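Local coordinates for protein putative methylase (PDB 3LDU) that probably methylates guanine bases of ribosomal RNA and is seen here with GTP bound in its methyltransferase domain, at residues 40-45 / 50-55; 188-193 / 359-364; 294-299 / 336-341; 311-316 / 366-371. All coordinates share one frame; numbering follows the deposited sequence. Where two conformers were deposited one is given.

Overall arrangement
Interaction 1 lies in the N-terminal ferredoxin-like domain. Interactions 2, 3 and 4 all reach the seven-stranded sheet of the methyltransferase domain. The centre of interaction 1 is about 23 Å from that of interaction 2, and their nearest atoms are about 5 Å apart without touching. Interaction 2 uses strand 359-365 and interaction 4 its neighbour 368-375, with a probable hydrogen bond from Leu363 N to Thr370 O at 2.9 Å. Interactions 2 and 3 touch where Pro192 CD lies 3.3 Å from Tyr341 OH. Among their side chains, Tyr311 of interaction 4 is about 5 Å from the bound GTP, Phe296 of interaction 3 about 8 Å and Leu363 of interaction 2 about 13 Å.

Interaction 1 (40-45 / 50-55); sequences ITYKTD and AKSNMW
Tyr42 of strand 39-44 reaches across to Ser52 of helix 48-55. Its CB points toward the helix. CG sits between the backbone N and the carbonyl carbon (chi1 54°), which sends the ring out over the gap to the helix. On one edge of the ring, CD1 lies 3.6 Å from Thr44 CG2, a side chain two residues on that also points toward the helix. On the other edge, CD2 is 3.7 Å from Ile40 O, which lies near the ring plane. Further out, Tyr42 CE1 comes to 3.5 Å from Ser52 OG, again at the ring edge. At the tip, Tyr42 OH is 3.4 Å from Ser52 CB and 3.3 Å from Ser52 OG. The phenol OH hydrogen-bonds Ser11 OG of strand 7-12. This is a strand-to-helix contact inside the ferredoxin-like domain, where helix 48-55, which follows strand 39-44 in the chain, packs back on one face of the sheet. Ser52 OG lies beside its own backbone N and hydrogen-bonds Gly48 O, one turn back in the helix. At the end of the strand, Thr44 OG1 donates to Asp45 O at 2.8 Å, in the carbonyl plane and on a lone pair. Asp45 OD1 in turn accepts from the backbone N of Phe47, capping the turn into the helix.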
# COMPACT_ATOMS: atom_id res chain seq x y z
N ILE A 40 -3.06 3.50 -10.65
CA ILE A 40 -4.21 4.36 -10.88
C ILE A 40 -3.71 5.78 -11.16
O ILE A 40 -2.85 6.30 -10.44
CB ILE A 40 -5.13 4.42 -9.64
CG1 ILE A 40 -5.54 3.01 -9.18
CG2 ILE A 40 -6.36 5.24 -9.93
CD1 ILE A 40 -6.34 2.27 -10.21
N THR A 41 -4.26 6.41 -12.19
CA THR A 41 -3.97 7.82 -12.49
C THR A 41 -5.21 8.64 -12.17
O THR A 41 -6.31 8.26 -12.55
CB THR A 41 -3.58 8.00 -13.96
OG1 THR A 41 -2.45 7.17 -14.26
CG2 THR A 41 -3.25 9.46 -14.25
N TYR A 42 -5.03 9.72 -11.43
CA TYR A 42 -6.15 10.52 -10.96
C TYR A 42 -5.85 12.02 -10.91
O TYR A 42 -4.69 12.44 -10.84
CB TYR A 42 -6.67 10.02 -9.60
CG TYR A 42 -5.62 9.90 -8.49
CD1 TYR A 42 -5.69 10.72 -7.37
CD2 TYR A 42 -4.60 8.96 -8.56
CE1 TYR A 42 -4.75 10.62 -6.35
CE2 TYR A 42 -3.65 8.85 -7.53
CZ TYR A 42 -3.73 9.69 -6.44
OH TYR A 42 -2.81 9.59 -5.43
N LYS A 43 -6.91 12.82 -10.98
CA LYS A 43 -6.80 14.28 -10.96
C LYS A 43 -7.23 14.77 -9.59
O LYS A 43 -8.19 14.26 -9.03
CB LYS A 43 -7.72 14.90 -12.01
CG LYS A 43 -7.01 15.56 -13.17
CD LYS A 43 -8.00 16.16 -14.16
CE LYS A 43 -8.51 17.50 -13.68
NZ LYS A 43 -7.43 18.52 -13.69
N THR A 44 -6.52 15.77 -9.07
CA THR A 44 -6.83 16.32 -7.75
C THR A 44 -6.71 17.83 -7.76
O THR A 44 -6.18 18.41 -8.70
CB THR A 44 -5.86 15.79 -6.67
OG1 THR A 44 -4.61 16.49 -6.75
CG2 THR A 44 -5.59 14.29 -6.84
N ASP A 45 -7.22 18.45 -6.70
CA ASP A 45 -6.98 19.87 -6.45
C ASP A 45 -5.61 20.04 -5.80
O ASP A 45 -4.81 19.09 -5.74
CB ASP A 45 -8.09 20.46 -5.57
CG ASP A 45 -8.21 19.75 -4.23
OD1 ASP A 45 -7.27 19.04 -3.83
OD2 ASP A 45 -9.25 19.92 -3.56
N ALA A 50 -0.73 16.18 -0.55
CA ALA A 50 -0.78 16.02 0.90
C ALA A 50 -1.83 14.97 1.32
O ALA A 50 -1.54 14.05 2.10
CB ALA A 50 -1.07 17.37 1.58
N LYS A 51 -3.04 15.12 0.80
CA LYS A 51 -4.13 14.21 1.17
C LYS A 51 -3.88 12.78 0.74
O LYS A 51 -4.23 11.85 1.46
CB LYS A 51 -5.47 14.68 0.61
CG LYS A 51 -6.18 15.71 1.50
CD LYS A 51 -7.43 16.27 0.82
CE LYS A 51 -8.38 15.16 0.40
NZ LYS A 51 -9.62 15.72 -0.22
N SER A 52 -3.31 12.60 -0.45
CA SER A 52 -3.07 11.24 -0.97
C SER A 52 -2.03 10.50 -0.15
O SER A 52 -2.24 9.35 0.24
CB SER A 52 -2.66 11.31 -2.45
OG SER A 52 -3.72 11.83 -3.22
N ASN A 53 -0.91 11.15 0.13
CA ASN A 53 0.10 10.57 1.02
C ASN A 53 -0.44 10.33 2.42
O ASN A 53 -0.13 9.33 3.06
CB ASN A 53 1.33 11.50 1.09
CG ASN A 53 2.22 11.34 -0.11
OD1 ASN A 53 2.83 10.29 -0.29
ND2 ASN A 53 2.29 12.38 -0.94
N MSE A 54 -1.28 11.25 2.90
CA MSE A 54 -1.79 11.16 4.27
C MSE A 54 -2.75 9.99 4.45
O MSE A 54 -2.73 9.30 5.49
CB MSE A 54 -2.50 12.45 4.66
CG MSE A 54 -3.08 12.47 6.07
SE MSE A 54 -1.73 12.23 7.47
CE MSE A 54 -0.32 13.28 6.77
N TRP A 55 -3.61 9.80 3.46
CA TRP A 55 -4.81 8.98 3.63
C TRP A 55 -4.83 7.64 2.89
O TRP A 55 -5.52 6.72 3.32
CB TRP A 55 -6.06 9.80 3.24
CG TRP A 55 -6.46 10.78 4.31
CD1 TRP A 55 -6.24 12.14 4.31
CD2 TRP A 55 -7.08 10.47 5.56
NE1 TRP A 55 -6.72 12.68 5.48
CE2 TRP A 55 -7.24 11.68 6.26
CE3 TRP A 55 -7.54 9.28 6.15
CZ2 TRP A 55 -7.84 11.74 7.52
CZ3 TRP A 55 -8.12 9.34 7.39
CH2 TRP A 55 -8.27 10.56 8.07

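Interaction 2 (188-193 / 359-364); sequences IYLTPW and KKRKLY
The contact between Leu190 and the pair Arg361 and Leu363 joins the turn after helix 181-189 to strand 359-365, an outermost strand of the methyltransferase sheet. The turn region is pinned by Thr191. Ile188 O accepts from both Thr191 N and Thr191 OG1, the second at 2.8 Å. Thr191 OG1 then accepts from Trp193 N at 3.2 Å, which makes an ST turn.

Leu190 points out of this turn toward the strand, and its two methyls share the work. CD2 lies over one face of the Arg361 guanidinium, 3.3 Å above its plane and displaced from the centre of the group. Its nearest atoms there are Arg361 NH2 at 3.5 Å and Arg361 CZ at 3.6 Å. The arginine chain is extended from CG to NE and brings Arg361 CD alongside, 3.8 Å from Leu190 CD2. Two conformers of Arg361 were modelled, so these details hold for one of them. The other methyl, Leu190 CD1, meets Leu363 CD1 at 4.3 Å in a looser apolar contact. The contact is therefore greasy on the leucine side, and the charged group of Arg361 lies beside it; Arg361 NE has a weak hydrogen bond to Gln374.

On the strand side, 359-365 pairs antiparallel with 368-375, while Leu363 also touches Met17. On the turn side, Ile188 packs against helix 208-217 and against Ile306 of strand 304-307.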
# COMPACT_ATOMS: atom_id res chain seq x y z
N ILE A 188 -8.56 -5.99 4.59
CA ILE A 188 -9.65 -5.49 5.40
C ILE A 188 -10.77 -4.90 4.53
O ILE A 188 -11.96 -5.15 4.74
CB ILE A 188 -9.21 -4.40 6.39
CG1 ILE A 188 -8.02 -4.87 7.26
CG2 ILE A 188 -10.39 -3.98 7.29
CD1 ILE A 188 -8.28 -6.18 7.96
N TYR A 189 -10.36 -4.07 3.57
CA TYR A 189 -11.29 -3.41 2.67
C TYR A 189 -12.12 -4.38 1.83
O TYR A 189 -13.22 -4.04 1.37
CB TYR A 189 -10.50 -2.50 1.72
CG TYR A 189 -10.05 -1.17 2.29
CD1 TYR A 189 -10.80 -0.49 3.25
CD2 TYR A 189 -8.90 -0.56 1.82
CE1 TYR A 189 -10.37 0.76 3.73
CE2 TYR A 189 -8.48 0.67 2.29
CZ TYR A 189 -9.22 1.32 3.23
OH TYR A 189 -8.76 2.55 3.67
N LEU A 190 -11.57 -5.58 1.59
CA LEU A 190 -12.28 -6.60 0.83
C LEU A 190 -13.34 -7.33 1.65
O LEU A 190 -14.09 -8.13 1.12
CB LEU A 190 -11.31 -7.62 0.22
CG LEU A 190 -10.52 -7.13 -0.99
CD1 LEU A 190 -9.29 -7.98 -1.26
CD2 LEU A 190 -11.42 -7.07 -2.22
N THR A 191 -13.40 -7.03 2.95
CA THR A 191 -14.41 -7.63 3.82
C THR A 191 -15.42 -6.59 4.28
O THR A 191 -15.20 -5.39 4.14
CB THR A 191 -13.76 -8.23 5.08
OG1 THR A 191 -13.47 -7.18 6.01
CG2 THR A 191 -12.50 -9.01 4.73
N PRO A 192 -16.54 -7.06 4.85
CA PRO A 192 -17.54 -6.14 5.39
C PRO A 192 -17.26 -5.71 6.83
O PRO A 192 -18.11 -5.09 7.45
CB PRO A 192 -18.84 -6.96 5.35
CG PRO A 192 -18.50 -8.26 4.67
CD PRO A 192 -17.04 -8.45 4.80
N TRP A 193 -16.08 -6.03 7.36
CA TRP A 193 -15.80 -5.70 8.76
C TRP A 193 -15.89 -4.21 9.02
O TRP A 193 -15.42 -3.39 8.22
CB TRP A 193 -14.42 -6.22 9.20
CG TRP A 193 -14.12 -5.84 10.63
CD1 TRP A 193 -14.56 -6.48 11.76
CD2 TRP A 193 -13.35 -4.71 11.09
NE1 TRP A 193 -14.11 -5.83 12.89
CE2 TRP A 193 -13.37 -4.73 12.50
CE3 TRP A 193 -12.66 -3.67 10.44
CZ2 TRP A 193 -12.71 -3.78 13.28
CZ3 TRP A 193 -12.01 -2.73 11.21
CH2 TRP A 193 -12.04 -2.78 12.61
N LYS A 359 -15.46 -16.37 -2.88
CA LYS A 359 -14.62 -15.71 -3.87
C LYS A 359 -13.16 -16.06 -3.61
O LYS A 359 -12.77 -16.29 -2.47
CB LYS A 359 -14.80 -14.20 -3.82
CG LYS A 359 -16.19 -13.73 -4.18
CD LYS A 359 -16.21 -12.20 -4.27
CE LYS A 359 -17.63 -11.68 -4.50
NZ LYS A 359 -18.48 -11.83 -3.28
N LYS A 360 -12.37 -16.08 -4.67
CA LYS A 360 -10.94 -16.30 -4.56
C LYS A 360 -10.29 -15.19 -5.38
O LYS A 360 -10.51 -15.10 -6.59
CB LYS A 360 -10.58 -17.66 -5.16
CG LYS A 360 -9.10 -17.97 -5.24
CD LYS A 360 -8.89 -19.37 -5.81
CE LYS A 360 -7.42 -19.66 -6.10
NZ LYS A 360 -7.21 -21.08 -6.54
N ARG A 361 -9.53 -14.32 -4.72
CA ARG A 361 -8.93 -13.19 -5.42
C ARG A 361 -7.41 -13.31 -5.51
O ARG A 361 -6.74 -13.56 -4.51
CB ARG A 361 -9.33 -11.87 -4.76
CG ARG A 361 -10.84 -11.63 -4.78
CD ARG A 361 -11.17 -10.31 -4.12
NE ARG A 361 -12.61 -10.10 -3.95
CZ ARG A 361 -13.28 -9.09 -4.49
NH1 ARG A 361 -14.57 -8.94 -4.26
NH2 ARG A 361 -12.64 -8.21 -5.25
N LYS A 362 -6.89 -13.14 -6.72
CA LYS A 362 -5.45 -13.22 -6.92
C LYS A 362 -4.78 -11.92 -6.49
O LYS A 362 -5.16 -10.84 -6.95
CB LYS A 362 -5.12 -13.53 -8.39
CG LYS A 362 -3.63 -13.55 -8.68
CD LYS A 362 -3.33 -13.92 -10.13
CE LYS A 362 -3.83 -15.32 -10.47
NZ LYS A 362 -3.29 -15.81 -11.77
N LEU A 363 -3.80 -12.03 -5.60
CA LEU A 363 -3.12 -10.87 -5.01
C LEU A 363 -1.62 -11.13 -4.92
O LEU A 363 -1.15 -12.19 -5.31
CB LEU A 363 -3.69 -10.57 -3.63
CG LEU A 363 -5.16 -10.17 -3.55
CD1 LEU A 363 -5.64 -10.15 -2.11
CD2 LEU A 363 -5.36 -8.81 -4.19
N TYR A 364 -0.87 -10.16 -4.40
CA TYR A 364 0.59 -10.27 -4.37
C TYR A 364 1.29 -9.71 -3.14
O TYR A 364 1.12 -8.54 -2.79
CB TYR A 364 1.19 -9.61 -5.62
CG TYR A 364 1.13 -10.46 -6.86
CD1 TYR A 364 0.78 -9.91 -8.08
CD2 TYR A 364 1.42 -11.82 -6.81
CE1 TYR A 364 0.73 -10.69 -9.22
CE2 TYR A 364 1.36 -12.60 -7.94
CZ TYR A 364 1.01 -12.03 -9.14
OH TYR A 364 0.96 -12.81 -10.27

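Interaction 3 (294-299 / 336-341); sequences TQFKSE and KNWSYY
Phe296 and Trp338 form an offset edge-to-face pair. The edge of Phe296 is turned toward the face of the six-membered ring of Trp338, with centroids 5.6 Å apart and planes at 69°. The closest atoms are Phe296 CZ and Trp338 CH2, at 3.8 Å. Phe296 has CG opposite its backbone N (chi1 179°), and this swings the ring out of its loop to the tryptophan. Two residues on, Ser298 comes obliquely to the same indole, its OG 3.5 Å from Trp338 CZ2.

The second shell fixes these groups. Asp300 serves both: its N hydrogen-bonds Ser298 OG, and its O hydrogen-bonds Trp338 NE1. Ser298 OG also bonds a glycerol, probably from the crystallisation liquor. A water accepts from Lys336 N at 2.7 Å and donates to Ser298 O at 2.9 Å, tying the two backbones together. Val200 of strand 199-201 touches both aromatic rings. The loop follows strand 286-290 of the methyltransferase sheet, and the side chain of Phe296 is about 5 Å from that of Pro202, a GTP-binding residue.

Direct contact across the segments is thus aromatic and van der Waals. Polar links include Asp300 and a water, which probably hold the loop beside strand 339-344.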
# COMPACT_ATOMS: atom_id res chain seq x y z
N THR A 294 -5.90 -23.50 15.89
CA THR A 294 -6.63 -24.76 15.70
C THR A 294 -7.55 -25.09 16.87
O THR A 294 -8.39 -25.99 16.78
CB THR A 294 -5.69 -25.97 15.43
OG1 THR A 294 -4.92 -26.27 16.59
CG2 THR A 294 -4.76 -25.67 14.25
N GLN A 295 -7.40 -24.36 17.97
CA GLN A 295 -8.25 -24.54 19.13
C GLN A 295 -9.15 -23.34 19.32
O GLN A 295 -9.81 -23.22 20.36
CB GLN A 295 -7.41 -24.74 20.39
CG GLN A 295 -6.35 -25.81 20.23
CD GLN A 295 -6.96 -27.15 19.95
OE1 GLN A 295 -7.75 -27.65 20.74
NE2 GLN A 295 -6.60 -27.74 18.81
N PHE A 296 -9.18 -22.44 18.34
CA PHE A 296 -9.97 -21.23 18.52
C PHE A 296 -11.46 -21.58 18.65
O PHE A 296 -12.00 -22.38 17.88
CB PHE A 296 -9.74 -20.19 17.41
CG PHE A 296 -10.59 -18.96 17.58
CD1 PHE A 296 -10.29 -18.03 18.56
CD2 PHE A 296 -11.72 -18.76 16.79
CE1 PHE A 296 -11.08 -16.91 18.75
CE2 PHE A 296 -12.52 -17.64 16.97
CZ PHE A 296 -12.19 -16.71 17.95
N LYS A 297 -12.10 -21.00 19.65
CA LYS A 297 -13.53 -21.19 19.87
C LYS A 297 -14.14 -19.88 20.36
O LYS A 297 -13.46 -19.07 21.00
CB LYS A 297 -13.78 -22.30 20.91
CG LYS A 297 -13.24 -23.66 20.52
CD LYS A 297 -13.30 -24.64 21.69
CE LYS A 297 -12.90 -26.05 21.25
NZ LYS A 297 -11.52 -26.11 20.69
N SER A 298 -15.41 -19.67 20.07
CA SER A 298 -16.08 -18.48 20.55
C SER A 298 -17.56 -18.75 20.77
O SER A 298 -18.15 -19.59 20.09
CB SER A 298 -15.91 -17.32 19.57
OG SER A 298 -16.63 -16.19 20.01
N GLU A 299 -18.14 -18.04 21.73
CA GLU A 299 -19.57 -18.12 21.98
C GLU A 299 -20.31 -16.98 21.28
O GLU A 299 -21.53 -17.02 21.15
CB GLU A 299 -19.87 -18.13 23.48
CG GLU A 299 -19.76 -19.51 24.11
CD GLU A 299 -20.67 -20.53 23.44
OE1 GLU A 299 -20.33 -21.73 23.45
OE2 GLU A 299 -21.72 -20.13 22.89
N LYS A 336 -20.30 -19.95 15.22
CA LYS A 336 -21.70 -19.69 14.92
C LYS A 336 -21.84 -18.52 13.96
O LYS A 336 -21.77 -17.38 14.37
CB LYS A 336 -22.48 -19.40 16.21
CG LYS A 336 -23.97 -19.18 15.98
CD LYS A 336 -24.57 -20.32 15.18
CE LYS A 336 -26.07 -20.13 14.99
NZ LYS A 336 -26.64 -21.17 14.08
N ASN A 337 -22.05 -18.83 12.68
CA ASN A 337 -22.31 -17.80 11.68
C ASN A 337 -21.18 -16.79 11.56
O ASN A 337 -21.42 -15.59 11.43
CB ASN A 337 -23.61 -17.06 12.02
CG ASN A 337 -24.84 -17.89 11.74
OD1 ASN A 337 -24.94 -18.53 10.70
ND2 ASN A 337 -25.79 -17.88 12.67
N TRP A 338 -19.93 -17.26 11.64
CA TRP A 338 -18.80 -16.36 11.42
C TRP A 338 -18.46 -16.27 9.93
O TRP A 338 -18.88 -17.10 9.13
CB TRP A 338 -17.57 -16.82 12.20
CG TRP A 338 -17.58 -16.45 13.67
CD1 TRP A 338 -18.58 -16.69 14.57
CD2 TRP A 338 -16.53 -15.79 14.40
NE1 TRP A 338 -18.22 -16.22 15.82
CE2 TRP A 338 -16.97 -15.66 15.74
CE3 TRP A 338 -15.26 -15.29 14.06
CZ2 TRP A 338 -16.19 -15.06 16.73
CZ3 TRP A 338 -14.49 -14.69 15.05
CH2 TRP A 338 -14.96 -14.58 16.37
N SER A 339 -17.67 -15.25 9.58
CA SER A 339 -17.12 -15.06 8.24
C SER A 339 -15.61 -15.17 8.39
O SER A 339 -15.06 -14.62 9.34
CB SER A 339 -17.43 -13.65 7.72
OG SER A 339 -18.82 -13.45 7.50
N TYR A 340 -14.93 -15.85 7.48
CA TYR A 340 -13.48 -15.95 7.60
C TYR A 340 -12.79 -15.76 6.25
O TYR A 340 -13.34 -16.12 5.21
CB TYR A 340 -13.04 -17.26 8.28
CG TYR A 340 -13.98 -18.44 8.09
CD1 TYR A 340 -13.80 -19.33 7.04
CD2 TYR A 340 -15.00 -18.69 8.99
CE1 TYR A 340 -14.64 -20.42 6.86
CE2 TYR A 340 -15.86 -19.79 8.82
CZ TYR A 340 -15.67 -20.65 7.75
OH TYR A 340 -16.50 -21.74 7.55
N TYR A 341 -11.60 -15.18 6.29
CA TYR A 341 -10.88 -14.78 5.08
C TYR A 341 -9.42 -15.13 5.29
O TYR A 341 -8.84 -14.78 6.32
CB TYR A 341 -11.03 -13.27 4.87
CG TYR A 341 -12.47 -12.82 4.77
CD1 TYR A 341 -13.09 -12.66 3.52
CD2 TYR A 341 -13.24 -12.58 5.91
CE1 TYR A 341 -14.41 -12.26 3.42
CE2 TYR A 341 -14.58 -12.19 5.81
CZ TYR A 341 -15.15 -12.02 4.56
OH TYR A 341 -16.48 -11.64 4.44
O HOH W 1 -19.60 -19.08 17.65

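Interaction 4 (311-316 / 366-371); sequences YGERLE and GMLKTN
Tyr311 meets Leu368 with the edge of its ring. Leu368 CD1 lies near the ring plane, 3.5 Å from Tyr311 CE1 and also beside CD1 of the ring. Thr370, two residues further along the strand, comes to the ring obliquely. Its CG2 is 3.7 Å from both Tyr311 CE1 and Tyr311 OH, with CZ between them, so the methyl sits against the outer end of the phenol.

The second branch of Leu368 turns to a different partner. Its CD2 faces the carboxylate of Glu313, with OE1 of Glu313 at 3.5 Å. Glu313 OE2 is modelled still nearer, closer than a comfortable van der Waals distance, and that detail is doubtful. The Glu313 chain is extended beyond CG, which carries the carboxylate out across the gap. Between the two residues the backbone turns at Gly312, whose phi is positive (64°), and both flanking side chains point toward the strand.

Tyr311 closes the NPPY sequence motif found in many N-methylating enzymes of this class. Its OH hydrogen-bonds Asn308 ND2 of the same motif, and its side chain is about 5 Å from the bound GTP. Glu313 OE2 hydrogen-bonds Ser345 OG, in the loop just after strand 339-344.

Tyr311 with Leu368 and Thr370 is apolar packing, while Leu368 CD2 against Glu313 is a methyl beside a charged group. Tyr311 OH and Glu313 OE2 have their hydrogen bonds elsewhere. Strand 368-375 thus gives the tyrosine packing alone, and the bond to Asn308 holds its hydroxyl end.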
# COMPACT_ATOMS: atom_id res chain seq x y z
N TYR A 311 2.38 -20.51 4.48
CA TYR A 311 2.04 -20.90 3.10
C TYR A 311 2.49 -22.31 2.73
O TYR A 311 2.02 -22.88 1.74
CB TYR A 311 2.68 -19.94 2.10
CG TYR A 311 2.24 -18.49 2.21
CD1 TYR A 311 2.94 -17.49 1.52
CD2 TYR A 311 1.14 -18.12 2.97
CE1 TYR A 311 2.55 -16.15 1.60
CE2 TYR A 311 0.74 -16.78 3.05
CZ TYR A 311 1.46 -15.80 2.38
OH TYR A 311 1.05 -14.49 2.47
N GLY A 312 3.44 -22.85 3.49
CA GLY A 312 3.97 -24.18 3.23
C GLY A 312 4.70 -24.27 1.90
O GLY A 312 4.60 -25.27 1.19
N GLU A 313 5.46 -23.24 1.55
CA GLU A 313 6.16 -23.22 0.27
C GLU A 313 7.33 -24.20 0.21
O GLU A 313 7.66 -24.70 -0.87
CB GLU A 313 6.64 -21.80 -0.06
CG GLU A 313 5.50 -20.80 -0.27
CD GLU A 313 5.95 -19.53 -0.98
OE1 GLU A 313 7.15 -19.42 -1.31
OE2 GLU A 313 5.10 -18.65 -1.21
N ARG A 314 7.95 -24.47 1.36
CA ARG A 314 9.09 -25.38 1.40
C ARG A 314 8.63 -26.83 1.50
O ARG A 314 7.69 -27.13 2.23
CB ARG A 314 10.01 -25.04 2.57
CG ARG A 314 10.54 -23.61 2.54
CD ARG A 314 11.76 -23.42 3.43
NE ARG A 314 11.47 -23.64 4.84
CZ ARG A 314 11.85 -24.71 5.54
NH1 ARG A 314 12.56 -25.66 4.95
NH2 ARG A 314 11.53 -24.82 6.82
N LEU A 315 9.29 -27.73 0.78
CA LEU A 315 8.93 -29.14 0.81
C LEU A 315 8.90 -29.69 2.23
O LEU A 315 8.07 -30.54 2.57
CB LEU A 315 9.90 -29.97 -0.05
CG LEU A 315 9.58 -30.04 -1.54
CD1 LEU A 315 10.70 -30.73 -2.30
CD2 LEU A 315 8.26 -30.77 -1.74
N GLU A 316 9.83 -29.22 3.05
CA GLU A 316 9.98 -29.69 4.42
C GLU A 316 8.80 -29.28 5.30
O GLU A 316 8.55 -29.90 6.34
CB GLU A 316 11.29 -29.15 5.00
CG GLU A 316 11.49 -29.38 6.48
CD GLU A 316 12.66 -28.58 7.03
OE1 GLU A 316 13.28 -27.81 6.26
OE2 GLU A 316 12.95 -28.71 8.24
N GLY A 366 4.34 -9.37 -3.70
CA GLY A 366 5.43 -9.30 -4.66
C GLY A 366 5.96 -10.65 -5.11
O GLY A 366 5.39 -11.30 -5.99
N MSE A 367 7.06 -11.09 -4.49
CA MSE A 367 7.72 -12.34 -4.85
C MSE A 367 6.83 -13.57 -4.65
O MSE A 367 7.18 -14.67 -5.06
CB MSE A 367 9.02 -12.50 -4.04
CG MSE A 367 9.94 -13.59 -4.55
SE MSE A 367 10.73 -13.17 -6.28
CE MSE A 367 11.38 -14.95 -6.76
N LEU A 368 5.68 -13.36 -4.02
CA LEU A 368 4.76 -14.46 -3.74
C LEU A 368 3.45 -14.27 -4.48
O LEU A 368 2.87 -13.18 -4.48
CB LEU A 368 4.50 -14.56 -2.24
CG LEU A 368 5.75 -14.74 -1.37
CD1 LEU A 368 5.40 -14.76 0.10
CD2 LEU A 368 6.48 -16.02 -1.77
N LYS A 369 2.96 -15.33 -5.11
CA LYS A 369 1.66 -15.25 -5.75
C LYS A 369 0.62 -15.85 -4.82
O LYS A 369 0.49 -17.07 -4.72
CB LYS A 369 1.64 -15.93 -7.11
CG LYS A 369 0.33 -15.71 -7.87
CD LYS A 369 0.56 -15.67 -9.37
CE LYS A 369 -0.37 -16.63 -10.08
NZ LYS A 369 -0.11 -18.04 -9.69
N THR A 370 -0.11 -14.98 -4.13
CA THR A 370 -1.07 -15.40 -3.12
C THR A 370 -2.50 -15.27 -3.62
O THR A 370 -2.78 -14.52 -4.56
CB THR A 370 -0.90 -14.56 -1.84
OG1 THR A 370 -0.84 -13.17 -2.19
CG2 THR A 370 0.40 -14.91 -1.13
N ASN A 371 -3.40 -16.04 -3.01
CA ASN A 371 -4.84 -15.88 -3.24
C ASN A 371 -5.54 -15.55 -1.93
O ASN A 371 -5.14 -16.03 -0.88
CB ASN A 371 -5.45 -17.15 -3.82
CG ASN A 371 -5.03 -17.40 -5.24
OD1 ASN A 371 -5.47 -16.70 -6.16
ND2 ASN A 371 -4.17 -18.39 -5.44